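Local coordinates for glycoside hydrolase 15-related protein (Kribbella flavida, PDB 5Z3E) that hydrolyses the alpha-1,6-glucosidic linkage at the non-reducing end of isomaltose, releasing beta-D-glucose and D-glucose during intracellular breakdown of a cyclic tetrasaccharide, at residues Ala47-His52 and Pro380-His385. The protein carries 1 engineered substitution. Sequence-based numbering, arbitrary orientation.
Sequences AVITRH and PLLWSH
In the conformer given (a second is modelled), Val48 lays one methyl squarely on the imidazole of His385, a compact case of an aliphatic group using an aromatic face as its packing surface. CG1 lies 3.8 Å from the centroid of the His385 ring and only 5° off its normal, nearly equidistant from all five ring atoms, which is the geometry of a CH-pi contact. ND1 of His385 forms a hydrogen bond with OG of Ser45, one turn before Ile49 on the first helix, which helps set the ring's rotation. Were this imidazole replaced by an alanine, CG1 of Val48 would probably lose the ring it rests on and the Ser45 hydroxyl its partner.

The remaining contacts are apolar. In the same conformer of Val48, CG2, anti to the backbone N, meets CG of Pro380 at 4.0 Å and lies in plane at the edge of the His52 ring. Ile49 keeps CG1 beside the backbone N (chi1 -71°) and extends CD1 alongside His385, 3.8 Å from its CB. CG1 of Ile49 also approaches CG of Leu382 at 4.1 Å, roughly at a right angle to the direction of His385 CB, while CD2 of Leu382 reaches to 4.0 Å from CA of Ile49. Tyr59 and helix 74-87, through Thr80 and Ile84, also pack against Ile49.

Together these residues join the C-terminal end of helix 32-52 to the first turn of helix 382-394, with Leu381 as N-cap after a cis-proline. The Pro380 side chain lies about 9 Å from that of Ala355, an engineered replacement at the position inferred to hold the catalytic base. Such buried packing between helices distant in sequence is consistent with the helical (alpha/alpha) barrel of family 15 glycoside hydrolases.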
loop_
_atom_site.group_PDB
_atom_site.type_symbol
_atom_site.label_atom_id
_atom_site.label_comp_id
_atom_site.label_asym_id
_atom_site.label_seq_id
_atom_site.Cartn_x
_atom_site.Cartn_y
_atom_site.Cartn_z
ATOM N N ALA A 47 -13.877 -13.394 -3.931
ATOM C CA ALA A 47 -15.055 -13.177 -4.736
ATOM C C ALA A 47 -15.389 -11.707 -4.877
ATOM O O ALA A 47 -15.721 -11.255 -5.974
ATOM C CB ALA A 47 -16.246 -13.952 -4.158
ATOM N N VAL A 48 -15.324 -10.946 -3.807
ATOM C CA VAL A 48 -15.749 -9.574 -3.888
ATOM C C VAL A 48 -14.718 -8.728 -4.669
ATOM O O VAL A 48 -15.093 -7.821 -5.404
ATOM C CB VAL A 48 -16.136 -9.039 -2.494
ATOM C CG1 VAL A 48 -14.899 -8.805 -1.664
ATOM C CG2 VAL A 48 -16.939 -7.774 -2.576
ATOM N N ILE A 49 -13.433 -9.057 -4.558
ATOM C CA ILE A 49 -12.422 -8.356 -5.338
ATOM C C ILE A 49 -12.617 -8.631 -6.824
ATOM O O ILE A 49 -12.625 -7.721 -7.663
ATOM C CB ILE A 49 -11.003 -8.753 -4.877
ATOM C CG1 ILE A 49 -10.685 -8.162 -3.498
ATOM C CG2 ILE A 49 -9.973 -8.319 -5.903
ATOM C CD1 ILE A 49 -9.510 -8.805 -2.803
ATOM N N THR A 50 -12.775 -9.895 -7.178
ATOM C CA THR A 50 -12.857 -10.247 -8.596
ATOM C C THR A 50 -14.177 -9.837 -9.203
ATOM O O THR A 50 -14.220 -9.477 -10.381
ATOM C CB THR A 50 -12.529 -11.721 -8.852
ATOM O OG1 THR A 50 -13.434 -12.562 -8.125
ATOM C CG2 THR A 50 -11.104 -12.047 -8.491
ATOM N N ARG A 51 -15.259 -9.830 -8.424
ATOM C CA ARG A 51 -16.525 -9.376 -8.969
ATOM C C ARG A 51 -16.470 -7.903 -9.305
ATOM O O ARG A 51 -17.062 -7.470 -10.291
ATOM C CB ARG A 51 -17.639 -9.614 -7.950
ATOM C CG ARG A 51 -18.960 -9.254 -8.558
ATOM C CD ARG A 51 -19.669 -8.076 -8.001
ATOM N NE ARG A 51 -20.004 -8.261 -6.577
ATOM C CZ ARG A 51 -20.828 -7.468 -5.886
ATOM N NH1 ARG A 51 -20.950 -7.633 -4.550
ATOM N NH2 ARG A 51 -21.586 -6.551 -6.505
ATOM N N HIS A 52 -15.774 -7.113 -8.503
ATOM C CA HIS A 52 -15.730 -5.672 -8.705
ATOM C C HIS A 52 -14.613 -5.194 -9.615
ATOM O O HIS A 52 -14.587 -4.026 -10.000
ATOM C CB HIS A 52 -15.684 -4.948 -7.363
ATOM C CG HIS A 52 -16.965 -4.966 -6.632
ATOM N ND1 HIS A 52 -18.055 -4.270 -7.072
ATOM C CD2 HIS A 52 -17.327 -5.650 -5.540
ATOM C CE1 HIS A 52 -19.044 -4.501 -6.235
ATOM N NE2 HIS A 52 -18.632 -5.325 -5.298
ATOM N N PRO A 380 -17.599 -2.633 0.784
ATOM C CA PRO A 380 -16.243 -3.134 1.047
ATOM C C PRO A 380 -15.177 -2.162 0.549
ATOM O O PRO A 380 -15.357 -1.484 -0.462
ATOM C CB PRO A 380 -16.181 -4.407 0.197
ATOM C CG PRO A 380 -17.101 -4.116 -0.979
ATOM C CD PRO A 380 -18.210 -3.285 -0.403
ATOM N N LEU A 381 -14.063 -2.114 1.264
ATOM C CA LEU A 381 -12.851 -1.516 0.728
ATOM C C LEU A 381 -12.016 -2.674 0.175
ATOM O O LEU A 381 -11.651 -3.579 0.910
ATOM C CB LEU A 381 -12.069 -0.795 1.830
ATOM C CG LEU A 381 -10.867 -0.029 1.283
ATOM C CD1 LEU A 381 -11.293 1.237 0.573
ATOM C CD2 LEU A 381 -9.845 0.279 2.369
ATOM N N LEU A 382 -11.733 -2.663 -1.132
ATOM C CA LEU A 382 -11.031 -3.814 -1.692
ATOM C C LEU A 382 -9.687 -4.060 -1.018
ATOM O O LEU A 382 -9.316 -5.192 -0.768
ATOM C CB LEU A 382 -10.901 -3.740 -3.212
ATOM C CG LEU A 382 -12.059 -4.334 -4.015
ATOM C CD1 LEU A 382 -13.335 -3.543 -3.850
ATOM C CD2 LEU A 382 -11.697 -4.462 -5.466
ATOM N N TRP A 383 -8.974 -2.981 -0.690
ATOM C CA TRP A 383 -7.685 -3.091 -0.020
ATOM C C TRP A 383 -7.820 -3.827 1.324
ATOM O O TRP A 383 -6.961 -4.613 1.701
ATOM C CB TRP A 383 -7.086 -1.693 0.116
ATOM C CG TRP A 383 -5.664 -1.609 0.623
ATOM C CD1 TRP A 383 -4.796 -2.624 0.861
ATOM C CD2 TRP A 383 -4.981 -0.393 0.970
ATOM N NE1 TRP A 383 -3.610 -2.114 1.352
ATOM C CE2 TRP A 383 -3.698 -0.744 1.428
ATOM C CE3 TRP A 383 -5.341 0.961 0.970
ATOM C CZ2 TRP A 383 -2.794 0.189 1.899
ATOM C CZ3 TRP A 383 -4.432 1.886 1.467
ATOM C CH2 TRP A 383 -3.190 1.491 1.933
ATOM N N SER A 384 -8.922 -3.616 2.045
ATOM C CA SER A 384 -9.142 -4.389 3.275
ATOM C C SER A 384 -9.135 -5.888 2.992
ATOM O O SER A 384 -8.510 -6.662 3.719
ATOM C CB SER A 384 -10.465 -4.018 3.934
ATOM O OG SER A 384 -10.421 -2.727 4.470
ATOM N N HIS A 385 -9.866 -6.286 1.960
ATOM C CA HIS A 385 -9.906 -7.672 1.552
ATOM C C HIS A 385 -8.572 -8.198 1.052
ATOM O O HIS A 385 -8.192 -9.330 1.340
ATOM C CB HIS A 385 -11.023 -7.881 0.525
ATOM C CG HIS A 385 -12.393 -7.769 1.131
ATOM N ND1 HIS A 385 -12.954 -8.812 1.845
ATOM C CD2 HIS A 385 -13.280 -6.749 1.201
ATOM C CE1 HIS A 385 -14.122 -8.432 2.305
ATOM N NE2 HIS A 385 -14.363 -7.179 1.938
#